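PDB 3LYB: putative endoribonuclease, which is a YjgF-like (L-PSP) family protein that probably cleaves RNA as an endoribonuclease. Local coordinates for residues 97-102 with 123-128. Residues are numbered along the deposited sequence; the frame is centred on the assembly and turned at random.
Sequences LVQYFR and PVSTVV
Gln99 reaches Thr126 twice: its backbone N gives a hydrogen bond to Thr126 O at 2.7 Å, and its side-chain NE2 gives another to the same oxygen at 3.0 Å. The two donors come from opposite faces of the carbonyl plane, NE2 standing 57° out of it and so not on a lone pair. NE2 also donates to Ser125 OG at 2.9 Å, and both acceptors lie close to the plane of the amide. A bend at chi2 (132°) turns the Gln99 amide back over the neighbouring strand. Its other end, OE1, accepts from Tyr110 OH of helix 107-115, while Ser125 OG is also bonded to Arg114, so the helix, lying over this face, bonds both Gln99 and Ser125.

The backbones beneath run parallel, at 16° between strand axes. Gln99 O takes Val128 N at 3.0 Å, and Val128 O takes Phe101 N at 2.8 Å. Beside Gln99, Val127 CG1 meets Phe101 CE1 at 3.5 Å, and Phe107 of the helix packs on both residues. Leu97, Gln99, Ser125 and Val127 share this face. On the other, Tyr100 CD1 lies against Val128 CG2 at 3.6 Å, the two side chains running alongside each other. There Thr126 OG1 is hydrogen-bonded to Glu144 of a second subunit, and a strand of that subunit pairs antiparallel with Val128, extending the sheet across the interface.

These strands and helix 107-115 form a beta-alpha-beta unit. Two NE2 bonds and the OE1 bond to Tyr110 fix the rotation of the buried Gln99 amide, tying a polar network into the otherwise largely apolar helix-sheet seam.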
# COMPACT_ATOMS: atom_id res chain seq x y z
N LEU B 97 20.01 11.39 26.39
CA LEU B 97 19.92 10.33 25.37
C LEU B 97 18.93 10.71 24.28
O LEU B 97 17.82 11.19 24.58
CB LEU B 97 19.50 9.00 25.99
CG LEU B 97 20.43 8.32 27.00
CD1 LEU B 97 19.81 7.00 27.32
CD2 LEU B 97 21.86 8.13 26.50
N VAL B 98 19.33 10.52 23.03
CA VAL B 98 18.37 10.57 21.92
C VAL B 98 18.18 9.14 21.40
O VAL B 98 19.14 8.50 20.97
CB VAL B 98 18.73 11.60 20.80
CG1 VAL B 98 17.65 11.64 19.75
CG2 VAL B 98 18.89 12.99 21.37
N GLN B 99 16.95 8.64 21.49
CA GLN B 99 16.65 7.26 21.13
C GLN B 99 15.72 7.13 19.93
O GLN B 99 14.60 7.64 19.94
CB GLN B 99 16.06 6.54 22.33
CG GLN B 99 17.03 6.43 23.51
CD GLN B 99 16.39 6.84 24.81
OE1 GLN B 99 16.57 6.19 25.82
NE2 GLN B 99 15.63 7.94 24.80
N TYR B 100 16.19 6.42 18.91
CA TYR B 100 15.52 6.27 17.63
C TYR B 100 15.02 4.84 17.43
O TYR B 100 15.79 3.90 17.50
CB TYR B 100 16.52 6.58 16.53
CG TYR B 100 17.08 8.00 16.54
CD1 TYR B 100 16.32 9.06 16.05
CD2 TYR B 100 18.37 8.26 17.01
CE1 TYR B 100 16.81 10.34 16.03
CE2 TYR B 100 18.88 9.56 17.00
CZ TYR B 100 18.09 10.60 16.49
OH TYR B 100 18.56 11.90 16.46
N PHE B 101 13.73 4.70 17.18
CA PHE B 101 13.12 3.38 16.98
C PHE B 101 12.54 3.23 15.60
O PHE B 101 12.02 4.19 15.03
CB PHE B 101 11.93 3.19 17.92
CG PHE B 101 12.29 3.09 19.36
CD1 PHE B 101 12.67 4.22 20.08
CD2 PHE B 101 12.20 1.86 20.02
CE1 PHE B 101 12.96 4.12 21.44
CE2 PHE B 101 12.49 1.76 21.39
CZ PHE B 101 12.88 2.90 22.10
N ARG B 102 12.59 2.01 15.08
CA ARG B 102 11.78 1.64 13.93
C ARG B 102 10.32 1.44 14.31
O ARG B 102 9.45 1.53 13.47
CB ARG B 102 12.33 0.35 13.29
CG ARG B 102 13.52 0.64 12.41
CD ARG B 102 13.77 -0.39 11.36
NE ARG B 102 12.83 -0.27 10.27
CZ ARG B 102 12.16 -1.29 9.74
NH1 ARG B 102 12.34 -2.53 10.18
NH2 ARG B 102 11.33 -1.06 8.72
N PRO B 123 18.24 9.63 32.62
CA PRO B 123 18.69 10.85 31.94
C PRO B 123 17.57 11.63 31.24
O PRO B 123 16.43 11.17 31.18
CB PRO B 123 19.71 10.33 30.92
CG PRO B 123 19.35 8.90 30.68
CD PRO B 123 18.32 8.47 31.72
N VAL B 124 17.91 12.82 30.74
CA VAL B 124 17.07 13.53 29.78
C VAL B 124 16.89 12.67 28.54
O VAL B 124 17.79 11.91 28.17
CB VAL B 124 17.64 14.94 29.49
CG1 VAL B 124 17.33 15.43 28.09
CG2 VAL B 124 17.11 15.93 30.54
N SER B 125 15.72 12.77 27.91
CA SER B 125 15.31 11.73 26.96
C SER B 125 14.44 12.21 25.79
O SER B 125 13.42 12.89 25.96
CB SER B 125 14.63 10.59 27.72
OG SER B 125 14.28 9.52 26.89
N THR B 126 14.87 11.85 24.60
CA THR B 126 14.06 12.00 23.42
C THR B 126 13.87 10.63 22.78
O THR B 126 14.81 9.84 22.66
CB THR B 126 14.69 12.99 22.42
OG1 THR B 126 14.76 14.27 23.03
CG2 THR B 126 13.85 13.11 21.15
N VAL B 127 12.64 10.37 22.35
CA VAL B 127 12.27 9.08 21.81
C VAL B 127 11.41 9.32 20.58
O VAL B 127 10.31 9.86 20.69
CB VAL B 127 11.42 8.30 22.82
CG1 VAL B 127 11.06 6.97 22.25
CG2 VAL B 127 12.14 8.14 24.15
N VAL B 128 11.91 8.93 19.41
CA VAL B 128 11.11 9.01 18.18
C VAL B 128 11.16 7.74 17.32
O VAL B 128 12.16 7.01 17.30
CB VAL B 128 11.51 10.20 17.30
CG1 VAL B 128 11.20 11.52 18.02
CG2 VAL B 128 12.98 10.09 16.82